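Local coordinates for protein ceramide very long chain fatty acid hydroxylase SCS7 (Saccharomyces cerevisiae, PDB 4ZR1) that hydroxylates the very long chain fatty acids of ceramides, probably at C-2, using oxygen, electrons from cytochrome b5 and a likely catalytic dimetal centre, at residues T42-D47 and R82-G87; A110-V115 and G221-V226; V116-V121 and A216-G221. All blocks are in the same frame, centred on the assembly; numbering follows the deposited sequence.

Interaction 1. Residues T42-D47 and R82-G87; sequences TDYSND and RHYGKG
Tyr44 keeps CG beside its backbone N and opposite the carbonyl carbon (chi1 -52°), Tyr84 swings CG away from its own N (chi1 -168°), and the two choices together carry the hydroxyl of the first ring over the second. Tyr44 OH lies above the centre of one face of the Tyr84 ring, 3.3 Å from Tyr84 CE1. There it donates a hydrogen bond to the backbone, meeting Tyr84 O on a lone pair in the carbonyl plane, with 2.7 Å between Tyr44 OH and Tyr84 O. The ring planes are only 13° apart but slid apart, so it is the hydroxyl, not the ring, that sits over the centre of the Tyr84 face. Tyrosine suits the position because it is long enough to cross from the start of helix 44-51 and ends in a donor.

Beside this pair, Thr42 and His83 exchange two bonds. Thr42 N gives a nearly straight one to His83 O, 2.8 Å away, and His83 N returns one to Thr42 OG1 at 3.1 Å. Thr42 OG1 also packs 3.4 Å from Arg82 CB.

On the first turn of the helix, Asp47 forms a salt bridge with Arg82. Arg82 NH2 meets Asp47 OD1 near the guanidinium plane, while the carboxylate stands almost perpendicular to it; the modelled separation is too short to trust in detail. The contact ties helix 44-51 to the loop between helices 71-78 and 106-125, with the Arg82 side chain about 9 Å from that of the zinc ligand His178. Across it the loop is held by three hydrogen bonds and a salt bridge, and the buried arginine is probably stabilised by the aspartate's charge.

Interaction 2. Residues A110-V115 and G221-V226; sequences AWLPVV and GLFGYV. With TRD (tridecane), chain K.
Trp111 and Tyr225 supply the aromatic part of this contact, an offset edge-to-face pair. The edge of Tyr225 is turned toward the face of the indole five-membered ring with the planes at 74°, and Tyr225 CE2 comes within 3.8 Å of Trp111 CD1. Both rings also meet Phe194 of helix 191-208.

The remaining contacts are apolar, mostly aliphatic. Leu222 makes several of them: its CD2 touches Val114 CG1 at 3.5 Å, and its CG lies 3.6 Å from Val115 CG2. Holding CG away from the backbone N (chi1 -176°) sends this branched chain across to the valines. Leu112 CD2 reaches the edge of the Phe223 ring, and Val226 CG2 rests 3.8 Å from Trp111 CB. Branched apolar side chains suit a membrane-embedded interface, where they pack without bringing in polar groups that need partners.

Gly221 forms part of the tridecane pocket: its CA is 3.5 Å from C7 of the alkane, with which a side chain would collide. Pro113 kinks the first helix, and the segment axes run nearly antiparallel at 156° and 9.2 Å apart, a TM1-TM4 pair in the helical bundle of this sterol desaturase family enzyme.

Interaction 3. Residues V116-V121 and A216-G221; sequences VYHMGV and AGFAGG. With TRD (tridecane), chain K.
His118 is sandwiched: Tyr117 CD2 lies toward the rim of one face of its imidazole, and Phe218 CD2 lies over the centre of the opposite face. The Phe218 contact is edge-to-face, with planes at 61° and 3.8 Å between Phe218 CD2 and His118 CD2. The His118 and Phe218 rings sit between two antiparallel transmembrane helices, TM1 (helix 106-125) and TM4 (helix 211-236), whose axes here come within 7.8 Å.

With CG anti to the carbonyl carbon (chi1 -75°), the His118 imidazole stands against Phe218 while ND1 turns back along its own helix to hydrogen-bond with Val114 O. That bond satisfies a polar nitrogen in a buried place and helps to fix the rotation of the ring. A leucine in its place has neither the ND1 for Val114 O nor the flat ring for the Phe218 edge, and is likely to leave the carbonyl without that mate and the phenyl ring less firmly seated. Tyr202 also meets Phe218 edge-to-face.

Small residues allow the helices to approach. Ala219 CB fits against the backbone of Met119, 3.7 Å from Met119 N, and touches Met119 CB at 3.8 Å. The thioether reaches the other alanine: Met119 SD lies 4.0 Å from Ala216 CB, a flexible, apolar chain bending at chi2 to cover a methyl group. Phe135 of helix 128-154 packs on both Met119 and Ala219.

Behind the seam the second helix turns toward bound lipid. Phe218 CE1 approaches C6 of the tridecane at 4.1 Å, and Gly217 suits its place because a side chain there would be crowded by C13. With the backbone bare at that point, Gly217 O comes to 3.7 Å from C11 of the alkane.

Interactions 2 and 3 are successive parts of one seam between helices 106-125 and 211-236. Their centres are about 8 Å apart, they share Gly221, and they join where Val115 O meets Ala219 CB at 3.5 Å. Both are buried, contain no hydrogen bonds across the helices and border the same tridecane. Each has an aromatic pair; in interaction 2 it joins branched chains, and in interaction 3 alanines, which probably allow the closer helix approach. Interaction 1 lies on the other side of the chain's centre, about 34 Å from interaction 2 between centres. Only partly buried, it joins a helix start to a loop through hydrogen bonds and a salt bridge, polar chemistry fitting its presumed cytoplasmic setting.

Interaction 1. Residues T42-D47 and R82-G87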
loop_
_atom_site.group_PDB
_atom_site.type_symbol
_atom_site.label_atom_id
_atom_site.label_comp_id
_atom_site.label_asym_id
_atom_site.label_seq_id
_atom_site.Cartn_x
_atom_site.Cartn_y
_atom_site.Cartn_z
ATOM N N THR A 42 -0.947 20.367 -3.667
ATOM C CA THR A 42 0.416 20.858 -3.557
ATOM C C THR A 42 0.682 21.877 -4.657
ATOM O O THR A 42 0.247 21.681 -5.789
ATOM C CB THR A 42 1.434 19.684 -3.644
ATOM O OG1 THR A 42 1.380 18.909 -2.435
ATOM C CG2 THR A 42 2.856 20.185 -3.860
ATOM N N ASP A 43 1.353 22.980 -4.311
ATOM C CA ASP A 43 1.941 23.885 -5.300
ATOM C C ASP A 43 3.140 23.189 -5.952
ATOM O O ASP A 43 4.145 22.948 -5.284
ATOM C CB ASP A 43 2.376 25.195 -4.634
ATOM C CG ASP A 43 2.819 26.262 -5.632
ATOM O OD1 ASP A 43 3.159 25.933 -6.787
ATOM O OD2 ASP A 43 2.849 27.445 -5.242
ATOM N N TYR A 44 3.049 22.871 -7.244
ATOM C CA TYR A 44 4.079 22.040 -7.876
ATOM C C TYR A 44 5.433 22.756 -7.912
ATOM O O TYR A 44 6.427 22.227 -7.404
ATOM C CB TYR A 44 3.679 21.628 -9.300
ATOM C CG TYR A 44 2.303 20.999 -9.428
ATOM C CD1 TYR A 44 1.639 20.486 -8.317
ATOM C CD2 TYR A 44 1.671 20.915 -10.671
ATOM C CE1 TYR A 44 0.384 19.921 -8.433
ATOM C CE2 TYR A 44 0.416 20.350 -10.798
ATOM C CZ TYR A 44 -0.224 19.856 -9.674
ATOM O OH TYR A 44 -1.468 19.289 -9.785
ATOM N N SER A 45 5.466 23.949 -8.511
ATOM C CA SER A 45 6.699 24.736 -8.601
ATOM C C SER A 45 7.369 24.942 -7.252
ATOM O O SER A 45 8.573 24.730 -7.109
ATOM C CB SER A 45 6.436 26.102 -9.237
ATOM O OG SER A 45 6.284 25.998 -10.634
ATOM N N ASN A 46 6.594 25.357 -6.263
ATOM C CA ASN A 46 7.154 25.608 -4.944
ATOM C C ASN A 46 7.798 24.346 -4.387
ATOM O O ASN A 46 8.931 24.374 -3.891
ATOM C CB ASN A 46 6.073 26.129 -3.991
ATOM C CG ASN A 46 6.656 26.760 -2.733
ATOM O OD1 ASN A 46 7.846 27.083 -2.677
ATOM N ND2 ASN A 46 5.814 26.948 -1.721
ATOM N N ASP A 47 7.074 23.239 -4.512
ATOM C CA ASP A 47 7.485 21.961 -3.954
ATOM C C ASP A 47 8.780 21.442 -4.587
ATOM O O ASP A 47 9.643 20.908 -3.889
ATOM C CB ASP A 47 6.353 20.941 -4.120
ATOM C CG ASP A 47 6.686 19.596 -3.534
ATOM O OD1 ASP A 47 6.552 19.436 -2.299
ATOM O OD2 ASP A 47 7.071 18.695 -4.311
ATOM N N ARG A 82 2.517 14.366 -0.756
ATOM C CA ARG A 82 2.036 15.523 -1.483
ATOM C C ARG A 82 0.616 15.217 -1.949
ATOM O O ARG A 82 0.089 14.140 -1.678
ATOM C CB ARG A 82 2.942 15.848 -2.676
ATOM C CG ARG A 82 4.353 15.294 -2.579
ATOM C CD ARG A 82 5.248 16.094 -1.647
ATOM N NE ARG A 82 6.542 15.439 -1.476
ATOM C CZ ARG A 82 7.703 16.081 -1.466
ATOM N NH1 ARG A 82 8.838 15.416 -1.311
ATOM N NH2 ARG A 82 7.726 17.395 -1.624
ATOM N N HIS A 83 -0.002 16.163 -2.645
ATOM C CA HIS A 83 -1.322 15.950 -3.224
ATOM C C HIS A 83 -1.399 16.625 -4.593
ATOM O O HIS A 83 -1.122 17.819 -4.720
ATOM C CB HIS A 83 -2.419 16.481 -2.287
ATOM C CG HIS A 83 -3.806 16.104 -2.708
ATOM N ND1 HIS A 83 -4.237 14.794 -2.770
ATOM C CD2 HIS A 83 -4.855 16.862 -3.105
ATOM C CE1 HIS A 83 -5.490 14.764 -3.186
ATOM N NE2 HIS A 83 -5.890 16.006 -3.391
ATOM N N TYR A 84 -1.770 15.861 -5.615
ATOM C CA TYR A 84 -1.867 16.397 -6.975
ATOM C C TYR A 84 -3.097 17.276 -7.180
ATOM O O TYR A 84 -3.147 18.083 -8.106
ATOM C CB TYR A 84 -1.884 15.259 -7.992
ATOM C CG TYR A 84 -1.692 15.707 -9.419
ATOM C CD1 TYR A 84 -0.442 16.124 -9.875
ATOM C CD2 TYR A 84 -2.746 15.693 -10.320
ATOM C CE1 TYR A 84 -0.254 16.538 -11.185
ATOM C CE2 TYR A 84 -2.563 16.099 -11.635
ATOM C CZ TYR A 84 -1.315 16.522 -12.059
ATOM O OH TYR A 84 -1.130 16.932 -13.357
ATOM N N GLY A 85 -4.089 17.118 -6.309
ATOM C CA GLY A 85 -5.354 17.806 -6.464
ATOM C C GLY A 85 -6.442 16.828 -6.845
ATOM O O GLY A 85 -6.371 15.650 -6.506
ATOM N N LYS A 86 -7.453 17.303 -7.559
ATOM C CA LYS A 86 -8.621 16.474 -7.816
ATOM C C LYS A 86 -8.311 15.373 -8.826
ATOM O O LYS A 86 -9.029 14.378 -8.904
ATOM C CB LYS A 86 -9.796 17.340 -8.286
ATOM C CG LYS A 86 -10.573 17.956 -7.126
ATOM C CD LYS A 86 -11.740 18.796 -7.602
ATOM C CE LYS A 86 -12.736 19.046 -6.481
ATOM N NZ LYS A 86 -13.346 20.405 -6.587
ATOM N N GLY A 87 -7.230 15.544 -9.581
ATOM C CA GLY A 87 -6.842 14.571 -10.588
ATOM C C GLY A 87 -5.753 13.616 -10.125
ATOM O O GLY A 87 -5.436 13.537 -8.933
#

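Interaction 2. Residues A110-V115 and G221-V226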
loop_
_atom_site.group_PDB
_atom_site.type_symbol
_atom_site.label_atom_id
_atom_site.label_comp_id
_atom_site.label_asym_id
_atom_site.label_seq_id
_atom_site.Cartn_x
_atom_site.Cartn_y
_atom_site.Cartn_z
ATOM N N ALA A 110 -12.661 -8.092 -10.275
ATOM C CA ALA A 110 -11.669 -8.952 -10.898
ATOM C C ALA A 110 -11.497 -10.259 -10.131
ATOM O O ALA A 110 -11.361 -11.322 -10.738
ATOM C CB ALA A 110 -10.332 -8.231 -11.021
ATOM N N TRP A 111 -11.523 -10.200 -8.802
ATOM C CA TRP A 111 -11.026 -11.338 -8.026
ATOM C C TRP A 111 -12.065 -12.156 -7.267
ATOM O O TRP A 111 -11.854 -13.346 -7.037
ATOM C CB TRP A 111 -9.950 -10.846 -7.065
ATOM C CG TRP A 111 -8.794 -10.231 -7.814
ATOM C CD1 TRP A 111 -8.300 -8.967 -7.669
ATOM C CD2 TRP A 111 -8.019 -10.845 -8.854
ATOM N NE1 TRP A 111 -7.253 -8.765 -8.535
ATOM C CE2 TRP A 111 -7.064 -9.898 -9.276
ATOM C CE3 TRP A 111 -8.035 -12.105 -9.462
ATOM C CZ2 TRP A 111 -6.136 -10.168 -10.274
ATOM C CZ3 TRP A 111 -7.116 -12.374 -10.450
ATOM C CH2 TRP A 111 -6.176 -11.408 -10.849
ATOM N N LEU A 112 -13.177 -11.544 -6.884
ATOM C CA LEU A 112 -14.249 -12.305 -6.251
ATOM C C LEU A 112 -14.791 -13.452 -7.132
ATOM O O LEU A 112 -15.204 -14.475 -6.605
ATOM C CB LEU A 112 -15.391 -11.379 -5.842
ATOM C CG LEU A 112 -15.165 -10.491 -4.617
ATOM C CD1 LEU A 112 -16.477 -9.808 -4.220
ATOM C CD2 LEU A 112 -14.614 -11.287 -3.459
ATOM N N PRO A 113 -14.799 -13.299 -8.469
ATOM C CA PRO A 113 -15.167 -14.519 -9.199
ATOM C C PRO A 113 -14.131 -15.630 -9.076
ATOM O O PRO A 113 -14.496 -16.798 -9.129
ATOM C CB PRO A 113 -15.279 -14.041 -10.651
ATOM C CG PRO A 113 -15.637 -12.606 -10.535
ATOM C CD PRO A 113 -14.861 -12.113 -9.341
ATOM N N VAL A 114 -12.858 -15.282 -8.926
ATOM C CA VAL A 114 -11.845 -16.309 -8.745
ATOM C C VAL A 114 -12.020 -16.960 -7.362
ATOM O O VAL A 114 -11.907 -18.174 -7.234
ATOM C CB VAL A 114 -10.413 -15.737 -8.921
ATOM C CG1 VAL A 114 -9.375 -16.800 -8.627
ATOM C CG2 VAL A 114 -10.228 -15.226 -10.350
ATOM N N VAL A 115 -12.330 -16.156 -6.345
ATOM C CA VAL A 115 -12.598 -16.668 -5.003
ATOM C C VAL A 115 -13.735 -17.684 -5.002
ATOM O O VAL A 115 -13.611 -18.781 -4.455
ATOM C CB VAL A 115 -12.954 -15.535 -4.014
ATOM C CG1 VAL A 115 -13.486 -16.116 -2.728
ATOM C CG2 VAL A 115 -11.743 -14.674 -3.734
ATOM N N GLY A 221 -7.351 -17.028 1.145
ATOM C CA GLY A 221 -6.268 -16.073 1.043
ATOM C C GLY A 221 -6.584 -14.974 0.038
ATOM O O GLY A 221 -6.294 -13.792 0.276
ATOM N N LEU A 222 -7.199 -15.355 -1.081
ATOM C CA LEU A 222 -7.544 -14.389 -2.111
ATOM C C LEU A 222 -8.652 -13.452 -1.621
ATOM O O LEU A 222 -8.578 -12.233 -1.843
ATOM C CB LEU A 222 -7.962 -15.098 -3.400
ATOM C CG LEU A 222 -8.257 -14.172 -4.578
ATOM C CD1 LEU A 222 -7.047 -13.337 -4.891
ATOM C CD2 LEU A 222 -8.665 -14.983 -5.778
ATOM N N PHE A 223 -9.657 -14.015 -0.944
ATOM C CA PHE A 223 -10.766 -13.227 -0.384
ATOM C C PHE A 223 -10.250 -12.228 0.647
ATOM O O PHE A 223 -10.719 -11.093 0.730
ATOM C CB PHE A 223 -11.812 -14.144 0.255
ATOM C CG PHE A 223 -12.934 -13.410 0.944
ATOM C CD1 PHE A 223 -13.972 -12.851 0.214
ATOM C CD2 PHE A 223 -12.955 -13.287 2.321
ATOM C CE1 PHE A 223 -14.999 -12.178 0.845
ATOM C CE2 PHE A 223 -13.982 -12.626 2.954
ATOM C CZ PHE A 223 -15.009 -12.071 2.215
ATOM N N GLY A 224 -9.273 -12.668 1.429
ATOM C CA GLY A 224 -8.640 -11.820 2.411
ATOM C C GLY A 224 -7.924 -10.667 1.753
ATOM O O GLY A 224 -7.973 -9.550 2.263
ATOM N N TYR A 225 -7.275 -10.926 0.617
ATOM C CA TYR A 225 -6.619 -9.853 -0.129
ATOM C C TYR A 225 -7.629 -8.791 -0.564
ATOM O O TYR A 225 -7.384 -7.589 -0.413
ATOM C CB TYR A 225 -5.881 -10.375 -1.367
ATOM C CG TYR A 225 -5.747 -9.271 -2.381
ATOM C CD1 TYR A 225 -4.854 -8.221 -2.171
ATOM C CD2 TYR A 225 -6.556 -9.234 -3.520
ATOM C CE1 TYR A 225 -4.754 -7.175 -3.082
ATOM C CE2 TYR A 225 -6.464 -8.188 -4.430
ATOM C CZ TYR A 225 -5.562 -7.162 -4.202
ATOM O OH TYR A 225 -5.467 -6.121 -5.086
ATOM N N VAL A 226 -8.752 -9.241 -1.123
ATOM C CA VAL A 226 -9.805 -8.332 -1.579
ATOM C C VAL A 226 -10.379 -7.502 -0.437
ATOM O O VAL A 226 -10.646 -6.309 -0.601
ATOM C CB VAL A 226 -10.945 -9.095 -2.258
ATOM C CG1 VAL A 226 -12.048 -8.126 -2.664
ATOM C CG2 VAL A 226 -10.396 -9.861 -3.472
HETATM C C1 TRD K . -0.013 -9.987 -2.608
HETATM C C2 TRD K . -0.047 -11.506 -2.738
HETATM C C3 TRD K . -1.439 -12.013 -2.394
HETATM C C4 TRD K . -1.451 -13.504 -2.101
HETATM C C5 TRD K . -2.881 -13.990 -1.924
HETATM C C6 TRD K . -2.904 -15.503 -1.856
HETATM C C7 TRD K . -3.045 -15.974 -0.419
HETATM C C8 TRD K . -2.526 -17.395 -0.235
HETATM C C9 TRD K . -3.251 -18.077 0.919
HETATM C C10 TRD K . -2.664 -19.431 1.279
HETATM C C11 TRD K . -3.488 -20.099 2.367
HETATM C C12 TRD K . -2.945 -21.486 2.679
HETATM C C13 TRD K . -3.807 -22.247 3.682
#

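Interaction 3. Residues V116-V121 and A216-G221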
loop_
_atom_site.group_PDB
_atom_site.type_symbol
_atom_site.label_atom_id
_atom_site.label_comp_id
_atom_site.label_asym_id
_atom_site.label_seq_id
_atom_site.Cartn_x
_atom_site.Cartn_y
_atom_site.Cartn_z
ATOM N N VAL A 116 -14.838 -17.307 -5.633
ATOM C CA VAL A 116 -16.027 -18.142 -5.688
ATOM C C VAL A 116 -15.814 -19.427 -6.500
ATOM O O VAL A 116 -16.357 -20.478 -6.153
ATOM C CB VAL A 116 -17.212 -17.349 -6.264
ATOM C CG1 VAL A 116 -18.406 -18.260 -6.507
ATOM C CG2 VAL A 116 -17.587 -16.201 -5.322
ATOM N N TYR A 117 -15.018 -19.358 -7.565
ATOM C CA TYR A 117 -14.759 -20.550 -8.367
ATOM C C TYR A 117 -13.934 -21.569 -7.590
ATOM O O TYR A 117 -14.291 -22.746 -7.539
ATOM C CB TYR A 117 -14.043 -20.211 -9.667
ATOM C CG TYR A 117 -13.510 -21.441 -10.385
ATOM C CD1 TYR A 117 -14.312 -22.163 -11.261
ATOM C CD2 TYR A 117 -12.209 -21.889 -10.168
ATOM C CE1 TYR A 117 -13.832 -23.293 -11.900
ATOM C CE2 TYR A 117 -11.723 -23.012 -10.799
ATOM C CZ TYR A 117 -12.533 -23.713 -11.666
ATOM O OH TYR A 117 -12.033 -24.837 -12.299
ATOM N N HIS A 118 -12.824 -21.128 -7.005
ATOM C CA HIS A 118 -11.960 -22.040 -6.259
ATOM C C HIS A 118 -12.662 -22.620 -5.033
ATOM O O HIS A 118 -12.461 -23.782 -4.689
ATOM C CB HIS A 118 -10.673 -21.342 -5.835
ATOM C CG HIS A 118 -9.695 -21.148 -6.952
ATOM N ND1 HIS A 118 -9.820 -20.140 -7.882
ATOM C CD2 HIS A 118 -8.569 -21.826 -7.280
ATOM C CE1 HIS A 118 -8.817 -20.210 -8.740
ATOM N NE2 HIS A 118 -8.039 -21.220 -8.394
ATOM N N MET A 119 -13.492 -21.819 -4.375
ATOM C CA MET A 119 -14.201 -22.314 -3.208
ATOM C C MET A 119 -15.315 -23.265 -3.622
ATOM O O MET A 119 -15.537 -24.287 -2.973
ATOM C CB MET A 119 -14.772 -21.163 -2.371
ATOM C CG MET A 119 -15.359 -21.613 -1.029
ATOM S SD MET A 119 -14.247 -22.683 -0.066
ATOM C CE MET A 119 -15.108 -22.763 1.493
ATOM N N GLY A 120 -16.017 -22.925 -4.697
ATOM C CA GLY A 120 -17.080 -23.774 -5.208
ATOM C C GLY A 120 -16.589 -25.160 -5.601
ATOM O O GLY A 120 -17.280 -26.147 -5.361
ATOM N N VAL A 121 -15.399 -25.227 -6.202
ATOM C CA VAL A 121 -14.762 -26.488 -6.564
ATOM C C VAL A 121 -14.504 -27.334 -5.325
ATOM O O VAL A 121 -14.819 -28.525 -5.292
ATOM C CB VAL A 121 -13.413 -26.269 -7.290
ATOM C CG1 VAL A 121 -12.653 -27.587 -7.413
ATOM C CG2 VAL A 121 -13.621 -25.627 -8.655
ATOM N N ALA A 216 -9.775 -24.472 -1.512
ATOM C CA ALA A 216 -10.424 -23.811 -0.380
ATOM C C ALA A 216 -9.481 -22.829 0.307
ATOM O O ALA A 216 -9.882 -21.725 0.674
ATOM C CB ALA A 216 -10.924 -24.843 0.617
ATOM N N GLY A 217 -8.229 -23.242 0.487
ATOM C CA GLY A 217 -7.232 -22.407 1.135
ATOM C C GLY A 217 -6.889 -21.171 0.319
ATOM O O GLY A 217 -6.840 -20.062 0.851
ATOM N N PHE A 218 -6.641 -21.358 -0.976
ATOM C CA PHE A 218 -6.346 -20.235 -1.850
ATOM C C PHE A 218 -7.542 -19.294 -1.963
ATOM O O PHE A 218 -7.369 -18.074 -2.008
ATOM C CB PHE A 218 -5.937 -20.707 -3.250
ATOM C CG PHE A 218 -5.683 -19.584 -4.205
ATOM C CD1 PHE A 218 -4.531 -18.809 -4.092
ATOM C CD2 PHE A 218 -6.598 -19.282 -5.205
ATOM C CE1 PHE A 218 -4.288 -17.752 -4.970
ATOM C CE2 PHE A 218 -6.358 -18.228 -6.092
ATOM C CZ PHE A 218 -5.204 -17.462 -5.965
ATOM N N ALA A 219 -8.751 -19.852 -2.014
ATOM C CA ALA A 219 -9.932 -19.009 -2.135
ATOM C C ALA A 219 -9.977 -18.038 -0.960
ATOM O O ALA A 219 -10.274 -16.856 -1.133
ATOM C CB ALA A 219 -11.201 -19.852 -2.200
ATOM N N GLY A 220 -9.657 -18.541 0.231
ATOM C CA GLY A 220 -9.654 -17.738 1.440
ATOM C C GLY A 220 -8.585 -16.651 1.462
ATOM O O GLY A 220 -8.869 -15.496 1.776
ATOM N N GLY A 221 -7.351 -17.028 1.145
ATOM C CA GLY A 221 -6.268 -16.073 1.043
ATOM C C GLY A 221 -6.584 -14.974 0.038
ATOM O O GLY A 221 -6.294 -13.792 0.276
HETATM C C1 TRD K . -0.013 -9.987 -2.608
HETATM C C2 TRD K . -0.047 -11.506 -2.738
HETATM C C3 TRD K . -1.439 -12.013 -2.394
HETATM C C4 TRD K . -1.451 -13.504 -2.101
HETATM C C5 TRD K . -2.881 -13.990 -1.924
HETATM C C6 TRD K . -2.904 -15.503 -1.856
HETATM C C7 TRD K . -3.045 -15.974 -0.419
HETATM C C8 TRD K . -2.526 -17.395 -0.235
HETATM C C9 TRD K . -3.251 -18.077 0.919
HETATM C C10 TRD K . -2.664 -19.431 1.279
HETATM C C11 TRD K . -3.488 -20.099 2.367
HETATM C C12 TRD K . -2.945 -21.486 2.679
HETATM C C13 TRD K . -3.807 -22.247 3.682
#